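Long-range contacts in phosphoribosylformylglycinamidine synthase 2 (Thermus thermophilus, PDB 3VIU), which belongs to the PurM-like AIR synthase-related family and carries two copies of its paired N- and C-terminal domains, with ADP and magnesium bound in this model: residues A[562-567]-A[660-665]; A[567-572]-A[681-686]. All coordinates share one frame; numbering follows the deposited sequence.

Contact 1 (A[562-567]-A[660-665])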
ATOM      1  N   GLU A 562     -20.864  -7.355  28.282  1.00 17.80           N
ATOM      2  CA  GLU A 562     -20.356  -8.366  27.367  1.00 16.46           C
ATOM      3  C   GLU A 562     -19.105  -8.991  27.965  1.00 16.11           C
ATOM      4  O   GLU A 562     -18.320  -8.310  28.624  1.00 16.57           O
ATOM      5  CB  GLU A 562     -20.038  -7.744  26.004  1.00 17.14           C
ATOM      6  CG  GLU A 562     -21.279  -7.425  25.172  1.00 20.89           C
ATOM      7  CD  GLU A 562     -20.958  -6.990  23.748  1.00 23.08           C
ATOM      8  OE1 GLU A 562     -21.881  -7.031  22.907  1.00 26.46           O
ATOM      9  OE2 GLU A 562     -19.799  -6.603  23.468  1.00 23.69           O
ATOM     10  N   VAL A 563     -18.931 -10.292  27.764  1.00 14.31           N
ATOM     11  CA  VAL A 563     -17.750 -10.964  28.284  1.00 15.08           C
ATOM     12  C   VAL A 563     -16.600 -10.635  27.329  1.00 16.09           C
ATOM     13  O   VAL A 563     -16.753 -10.715  26.108  1.00 15.18           O
ATOM     14  CB  VAL A 563     -17.938 -12.503  28.358  1.00 14.03           C
ATOM     15  CG1 VAL A 563     -16.697 -13.150  28.959  1.00 11.90           C
ATOM     16  CG2 VAL A 563     -19.166 -12.846  29.195  1.00 11.81           C
ATOM     17  N   LEU A 564     -15.459 -10.258  27.898  1.00 15.79           N
ATOM     18  CA  LEU A 564     -14.276  -9.891  27.125  1.00 15.50           C
ATOM     19  C   LEU A 564     -13.204 -10.975  27.195  1.00 13.81           C
ATOM     20  O   LEU A 564     -12.675 -11.266  28.262  1.00 14.64           O
ATOM     21  CB  LEU A 564     -13.723  -8.556  27.654  1.00 15.57           C
ATOM     22  CG  LEU A 564     -12.363  -8.062  27.131  1.00 17.90           C
ATOM     23  CD1 LEU A 564     -12.384  -7.991  25.615  1.00 14.28           C
ATOM     24  CD2 LEU A 564     -12.046  -6.692  27.741  1.00 13.28           C
ATOM     25  N   LEU A 565     -12.883 -11.568  26.052  1.00 13.00           N
ATOM     26  CA  LEU A 565     -11.879 -12.629  25.996  1.00 14.48           C
ATOM     27  C   LEU A 565     -10.629 -12.245  25.191  1.00 15.77           C
ATOM     28  O   LEU A 565     -10.610 -11.247  24.466  1.00 15.96           O
ATOM     29  CB  LEU A 565     -12.466 -13.899  25.367  1.00 12.48           C
ATOM     30  CG  LEU A 565     -13.674 -14.609  25.963  1.00 15.29           C
ATOM     31  CD1 LEU A 565     -14.968 -13.839  25.637  1.00 15.33           C
ATOM     32  CD2 LEU A 565     -13.744 -16.010  25.370  1.00 16.01           C
ATOM     33  N   LEU A 566      -9.595 -13.071  25.311  1.00 15.95           N
ATOM     34  CA  LEU A 566      -8.357 -12.848  24.595  1.00 14.85           C
ATOM     35  C   LEU A 566      -7.849 -14.160  24.015  1.00 15.73           C
ATOM     36  O   LEU A 566      -7.670 -15.138  24.742  1.00 15.85           O
ATOM     37  CB  LEU A 566      -7.329 -12.240  25.546  1.00 16.03           C
ATOM     38  CG  LEU A 566      -5.923 -11.844  25.079  1.00 18.98           C
ATOM     39  CD1 LEU A 566      -4.960 -12.988  25.308  1.00 18.67           C
ATOM     40  CD2 LEU A 566      -5.954 -11.411  23.625  1.00 16.81           C
ATOM     41  N   ILE A 567      -7.658 -14.182  22.693  1.00 17.10           N
ATOM     42  CA  ILE A 567      -7.129 -15.353  21.991  1.00 17.10           C
ATOM     43  C   ILE A 567      -5.619 -15.148  22.068  1.00 17.01           C
ATOM     44  O   ILE A 567      -5.122 -14.107  21.643  1.00 13.85           O
ATOM     45  CB  ILE A 567      -7.487 -15.374  20.476  1.00 19.30           C
ATOM     46  CG1 ILE A 567      -8.937 -14.953  20.241  1.00 18.52           C
ATOM     47  CG2 ILE A 567      -7.236 -16.775  19.910  1.00 19.32           C
ATOM     48  CD1 ILE A 567      -9.945 -15.943  20.693  1.00 22.05           C
ATOM     49  N   ARG A 660      -2.469 -12.302  18.547  1.00 16.76           N
ATOM     50  CA  ARG A 660      -3.307 -12.094  19.728  1.00 16.45           C
ATOM     51  C   ARG A 660      -4.525 -11.225  19.391  1.00 17.83           C
ATOM     52  O   ARG A 660      -4.388 -10.138  18.827  1.00 18.02           O
ATOM     53  CB  ARG A 660      -2.485 -11.451  20.846  1.00 16.33           C
ATOM     54  CG  ARG A 660      -1.245 -12.262  21.218  1.00 17.01           C
ATOM     55  CD  ARG A 660      -0.636 -11.795  22.533  1.00 19.30           C
ATOM     56  NE  ARG A 660      -0.092 -10.443  22.442  1.00 20.65           N
ATOM     57  CZ  ARG A 660       0.267  -9.713  23.491  1.00 19.96           C
ATOM     58  NH1 ARG A 660       0.138 -10.202  24.715  1.00 19.46           N
ATOM     59  NH2 ARG A 660       0.763  -8.498  23.314  1.00 22.78           N
ATOM     60  N   VAL A 661      -5.716 -11.715  19.742  1.00 17.77           N
ATOM     61  CA  VAL A 661      -6.966 -11.010  19.456  1.00 15.71           C
ATOM     62  C   VAL A 661      -7.953 -10.938  20.623  1.00 16.01           C
ATOM     63  O   VAL A 661      -8.203 -11.929  21.315  1.00 13.35           O
ATOM     64  CB  VAL A 661      -7.718 -11.674  18.266  1.00 15.97           C
ATOM     65  CG1 VAL A 661      -9.047 -10.970  18.021  1.00 14.58           C
ATOM     66  CG2 VAL A 661      -6.860 -11.626  17.014  1.00 15.29           C
ATOM     67  N   LEU A 662      -8.526  -9.754  20.808  1.00 14.60           N
ATOM     68  CA  LEU A 662      -9.519  -9.511  21.849  1.00 14.27           C
ATOM     69  C   LEU A 662     -10.902  -9.471  21.206  1.00 12.55           C
ATOM     70  O   LEU A 662     -11.056  -8.964  20.100  1.00 15.01           O
ATOM     71  CB  LEU A 662      -9.262  -8.164  22.524  1.00 13.51           C
ATOM     72  CG  LEU A 662      -7.997  -7.983  23.362  1.00 16.17           C
ATOM     73  CD1 LEU A 662      -7.812  -6.506  23.736  1.00 14.05           C
ATOM     74  CD2 LEU A 662      -8.114  -8.842  24.603  1.00 14.16           C
ATOM     75  N   PHE A 663     -11.906 -10.002  21.891  1.00 12.10           N
ATOM     76  CA  PHE A 663     -13.273  -9.965  21.373  1.00 12.64           C
ATOM     77  C   PHE A 663     -14.281 -10.175  22.492  1.00 13.98           C
ATOM     78  O   PHE A 663     -13.940 -10.680  23.561  1.00 12.19           O
ATOM     79  CB  PHE A 663     -13.476 -11.001  20.263  1.00 13.49           C
ATOM     80  CG  PHE A 663     -13.591 -12.412  20.750  1.00 13.15           C
ATOM     81  CD1 PHE A 663     -14.828 -13.041  20.803  1.00 15.66           C
ATOM     82  CD2 PHE A 663     -12.467 -13.117  21.149  1.00 12.17           C
ATOM     83  CE1 PHE A 663     -14.945 -14.351  21.244  1.00 14.25           C
ATOM     84  CE2 PHE A 663     -12.573 -14.422  21.590  1.00 14.17           C
ATOM     85  CZ  PHE A 663     -13.816 -15.041  21.638  1.00 15.46           C
ATOM     86  N   THR A 664     -15.520  -9.759  22.254  1.00 15.60           N
ATOM     87  CA  THR A 664     -16.553  -9.900  23.264  1.00 16.44           C
ATOM     88  C   THR A 664     -17.714 -10.751  22.766  1.00 18.79           C
ATOM     89  O   THR A 664     -18.013 -10.784  21.568  1.00 21.23           O
ATOM     90  CB  THR A 664     -17.095  -8.533  23.685  1.00 16.60           C
ATOM     91  OG1 THR A 664     -17.963  -8.034  22.667  1.00 17.57           O
ATOM     92  CG2 THR A 664     -15.956  -7.548  23.883  1.00 15.06           C
ATOM     93  N   VAL A 665     -18.364 -11.442  23.694  1.00 18.26           N
ATOM     94  CA  VAL A 665     -19.498 -12.301  23.368  1.00 16.52           C
ATOM     95  C   VAL A 665     -20.631 -11.939  24.303  1.00 17.44           C
ATOM     96  O   VAL A 665     -20.405 -11.364  25.368  1.00 16.63           O
ATOM     97  CB  VAL A 665     -19.171 -13.805  23.596  1.00 15.15           C
ATOM     98  CG1 VAL A 665     -18.019 -14.225  22.726  1.00 16.07           C
ATOM     99  CG2 VAL A 665     -18.829 -14.050  25.053  1.00 12.29           C
TER

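Contact 2 (A[567-572]-A[681-686])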
ATOM      1  N   ILE A 567      -7.658 -14.182  22.693  1.00 17.10           N
ATOM      2  CA  ILE A 567      -7.129 -15.353  21.991  1.00 17.10           C
ATOM      3  C   ILE A 567      -5.619 -15.148  22.068  1.00 17.01           C
ATOM      4  O   ILE A 567      -5.122 -14.107  21.643  1.00 13.85           O
ATOM      5  CB  ILE A 567      -7.487 -15.374  20.476  1.00 19.30           C
ATOM      6  CG1 ILE A 567      -8.937 -14.953  20.241  1.00 18.52           C
ATOM      7  CG2 ILE A 567      -7.236 -16.775  19.910  1.00 19.32           C
ATOM      8  CD1 ILE A 567      -9.945 -15.943  20.693  1.00 22.05           C
ATOM      9  N   GLY A 568      -4.897 -16.129  22.603  1.00 18.25           N
ATOM     10  CA  GLY A 568      -3.453 -16.005  22.733  1.00 20.39           C
ATOM     11  C   GLY A 568      -3.081 -15.748  24.183  1.00 21.65           C
ATOM     12  O   GLY A 568      -3.922 -15.897  25.071  1.00 22.00           O
ATOM     13  N   GLU A 569      -1.839 -15.352  24.438  1.00 22.99           N
ATOM     14  CA  GLU A 569      -1.412 -15.088  25.809  1.00 25.64           C
ATOM     15  C   GLU A 569      -1.099 -13.633  26.145  1.00 25.92           C
ATOM     16  O   GLU A 569      -0.825 -12.814  25.259  1.00 25.15           O
ATOM     17  CB  GLU A 569      -0.242 -16.004  26.170  1.00 27.74           C
ATOM     18  CG  GLU A 569      -0.746 -17.380  26.620  1.00 33.44           C
ATOM     19  CD  GLU A 569       0.289 -18.479  26.523  1.00 36.54           C
ATOM     20  OE1 GLU A 569      -0.061 -19.629  26.861  1.00 36.48           O
ATOM     21  OE2 GLU A 569       1.440 -18.200  26.106  1.00 38.89           O
ATOM     22  N   GLU A 570      -1.157 -13.327  27.438  1.00 25.02           N
ATOM     23  CA  GLU A 570      -0.944 -11.976  27.945  1.00 26.31           C
ATOM     24  C   GLU A 570       0.467 -11.452  27.818  1.00 25.77           C
ATOM     25  O   GLU A 570       0.672 -10.251  27.678  1.00 24.84           O
ATOM     26  CB  GLU A 570      -1.356 -11.895  29.418  1.00 27.55           C
ATOM     27  CG  GLU A 570      -2.673 -12.576  29.742  1.00 31.52           C
ATOM     28  CD  GLU A 570      -3.074 -12.405  31.195  1.00 32.72           C
ATOM     29  OE1 GLU A 570      -2.178 -12.416  32.067  1.00 33.37           O
ATOM     30  OE2 GLU A 570      -4.287 -12.273  31.464  1.00 32.95           O
ATOM     31  N   ARG A 571       1.440 -12.352  27.884  1.00 27.22           N
ATOM     32  CA  ARG A 571       2.840 -11.969  27.792  1.00 27.23           C
ATOM     33  C   ARG A 571       3.303 -11.593  26.398  1.00 24.98           C
ATOM     34  O   ARG A 571       3.155 -12.369  25.458  1.00 26.02           O
ATOM     35  CB  ARG A 571       3.740 -13.095  28.297  1.00 30.97           C
ATOM     36  CG  ARG A 571       4.292 -12.875  29.686  1.00 38.44           C
ATOM     37  CD  ARG A 571       5.519 -13.740  29.916  1.00 43.64           C
ATOM     38  NE  ARG A 571       6.070 -13.586  31.262  1.00 50.42           N
ATOM     39  CZ  ARG A 571       6.486 -12.434  31.781  1.00 52.22           C
ATOM     40  NH1 ARG A 571       6.413 -11.317  31.072  1.00 53.97           N
ATOM     41  NH2 ARG A 571       6.987 -12.399  33.011  1.00 54.16           N
ATOM     42  N   GLY A 572       3.862 -10.396  26.283  1.00 21.94           N
ATOM     43  CA  GLY A 572       4.406  -9.930  25.023  1.00 20.90           C
ATOM     44  C   GLY A 572       5.904  -9.781  25.241  1.00 19.21           C
ATOM     45  O   GLY A 572       6.384  -9.991  26.355  1.00 20.17           O
ATOM     46  N   GLY A 681      -7.359 -25.808  19.635  1.00 26.03           N
ATOM     47  CA  GLY A 681      -6.135 -25.885  20.417  1.00 22.66           C
ATOM     48  C   GLY A 681      -5.490 -24.526  20.638  1.00 21.67           C
ATOM     49  O   GLY A 681      -4.265 -24.413  20.726  1.00 21.67           O
ATOM     50  N   LEU A 682      -6.315 -23.489  20.741  1.00 19.65           N
ATOM     51  CA  LEU A 682      -5.812 -22.133  20.924  1.00 18.73           C
ATOM     52  C   LEU A 682      -5.830 -21.642  22.367  1.00 19.07           C
ATOM     53  O   LEU A 682      -6.841 -21.752  23.063  1.00 19.62           O
ATOM     54  CB  LEU A 682      -6.615 -21.157  20.056  1.00 15.99           C
ATOM     55  CG  LEU A 682      -6.535 -21.295  18.533  1.00 15.50           C
ATOM     56  CD1 LEU A 682      -7.298 -20.159  17.861  1.00 11.70           C
ATOM     57  CD2 LEU A 682      -5.077 -21.274  18.100  1.00 17.21           C
ATOM     58  N   PRO A 683      -4.699 -21.097  22.841  1.00 19.46           N
ATOM     59  CA  PRO A 683      -4.659 -20.598  24.217  1.00 18.37           C
ATOM     60  C   PRO A 683      -5.601 -19.407  24.247  1.00 19.57           C
ATOM     61  O   PRO A 683      -5.694 -18.671  23.262  1.00 18.07           O
ATOM     62  CB  PRO A 683      -3.205 -20.167  24.390  1.00 20.38           C
ATOM     63  CG  PRO A 683      -2.457 -21.013  23.385  1.00 20.73           C
ATOM     64  CD  PRO A 683      -3.379 -20.977  22.199  1.00 20.09           C
ATOM     65  N   TYR A 684      -6.314 -19.227  25.350  1.00 20.06           N
ATOM     66  CA  TYR A 684      -7.242 -18.107  25.463  1.00 22.37           C
ATOM     67  C   TYR A 684      -7.508 -17.812  26.926  1.00 24.86           C
ATOM     68  O   TYR A 684      -7.129 -18.588  27.807  1.00 25.63           O
ATOM     69  CB  TYR A 684      -8.565 -18.427  24.749  1.00 21.66           C
ATOM     70  CG  TYR A 684      -9.493 -19.347  25.518  1.00 21.80           C
ATOM     71  CD1 TYR A 684     -10.338 -18.847  26.514  1.00 22.89           C
ATOM     72  CD2 TYR A 684      -9.518 -20.716  25.264  1.00 21.33           C
ATOM     73  CE1 TYR A 684     -11.183 -19.687  27.238  1.00 21.21           C
ATOM     74  CE2 TYR A 684     -10.360 -21.570  25.986  1.00 24.14           C
ATOM     75  CZ  TYR A 684     -11.188 -21.046  26.970  1.00 23.48           C
ATOM     76  OH  TYR A 684     -12.012 -21.879  27.693  1.00 24.62           O
ATOM     77  N   ARG A 685      -8.161 -16.682  27.179  1.00 27.22           N
ATOM     78  CA  ARG A 685      -8.497 -16.276  28.538  1.00 27.72           C
ATOM     79  C   ARG A 685      -9.709 -15.368  28.585  1.00 26.37           C
ATOM     80  O   ARG A 685      -9.950 -14.571  27.674  1.00 26.32           O
ATOM     81  CB  ARG A 685      -7.326 -15.543  29.198  1.00 30.79           C
ATOM     82  CG  ARG A 685      -6.248 -16.440  29.792  1.00 36.76           C
ATOM     83  CD  ARG A 685      -5.730 -15.857  31.110  1.00 38.33           C
ATOM     84  NE  ARG A 685      -6.739 -15.922  32.168  1.00 39.61           N
ATOM     85  CZ  ARG A 685      -7.033 -14.921  32.996  1.00 39.59           C
ATOM     86  NH1 ARG A 685      -6.401 -13.754  32.902  1.00 36.58           N
ATOM     87  NH2 ARG A 685      -7.969 -15.090  33.921  1.00 40.06           N
ATOM     88  N   VAL A 686     -10.473 -15.502  29.661  1.00 25.53           N
ATOM     89  CA  VAL A 686     -11.646 -14.676  29.886  1.00 24.49           C
ATOM     90  C   VAL A 686     -11.183 -13.581  30.846  1.00 22.86           C
ATOM     91  O   VAL A 686     -11.175 -13.773  32.058  1.00 23.99           O
ATOM     92  CB  VAL A 686     -12.785 -15.484  30.547  1.00 25.12           C
ATOM     93  CG1 VAL A 686     -14.007 -14.596  30.727  1.00 23.19           C
ATOM     94  CG2 VAL A 686     -13.127 -16.701  29.691  1.00 22.94           C
TER

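Contact 1 (A[562-567]-A[660-665])
The F663 ring lies beside L565, whose CD2 comes within 3.9 Å of ring atom CZ and whose CD1 stands over one face, offset toward the rim. A chi1 of 75° puts CG of F663 between the backbone N and the carbonyl carbon, swinging the ring over the neighbouring strand. L565 CD1 also reaches V665 CG2, at 3.9 Å, the two side chains crossing at about a right angle. With V563, I567 and V661 these residues form one apolar face, filling the layer under helices 596-611 and 670-679. On the other face L566 CD2 meets L662 CD2 at 3.5 Å, next to L687 of strand 684-690. Strands 563-567 and 661-665 run antiparallel, their N-to-C directions 153° apart. Three hydrogen-bonded pairs, V563 with V665, L565 with F663 and I567 with V661, each contribute two backbone bonds. The straightest, I567 N to V661 O, is 2.7 Å long with 177° at the hydrogen. R660, next to V661, turns its guanidinium away to the carbonyl of E569. Six backbone bonds thus satisfy N-H and C=O groups of a buried strand pair, one face being apolar while the other mixes leucines with T664.

Contact 2 (A[567-572]-A[681-686])
E570 and R685 meet with their flat ends steeply turned, the carboxylate and guanidinium planes 72° apart. R685 NH1 donates to E570 OE2 over 3.0 Å in a salt bridge; the oxygen lies in the guanidinium plane, yet the nitrogen comes from above the carboxylate plane. Bends at chi2 and chi3 (-141° and 69°) fold the arginine round to its partner, whereas the glutamate reaches out extended beyond CG. The like charge of R646 near R685 NH2, which also has a long, weak ion pair with E644, probably makes the carboxylate a welcome counter-ion. I567 and L682 approach obliquely, I567 CG2 touching L682 CD1 at 4.0 Å, a fit for two branched aliphatic groups. Between these two meetings G568 N gives a 2.7 Å hydrogen bond to P683 O from above the carbonyl plane. G568 has a positive phi, which glycine adopts readily, having no CB. G681, two residues before P683, closes helix 670-679 in a Schellman motif. Y684 and I567 form an antiparallel non-hydrogen-bonded pair, and Y684 OH bonds to E678. L682 and P683 rest on helix 596-611, while Y684 lies against helix 670-679, whose chain returns to the sheet as strand 684-690.

In the fold
I567 belongs to both contacts, which lie about 10 Å apart between centres: strand 563-567 has strand 661-665 on one side and strand 684-690 on the other. Contact 1 is the extended pairing, and contact 2 is where strand 563-567 ends and its chain leaves the sheet. They are also joined directly, by a probable hydrogen bond from L566 N to R685 O (2.8 Å). Both fall in the second C-terminal domain of the AIR synthase-related family. The magnesium ion, held by D430, N472 and D620, is about 9 Å from the V661 side chain and about 14 Å from that of I567, so neither contact supplies a metal ligand; D620 lies on strand 618-620, next to strand 661-665.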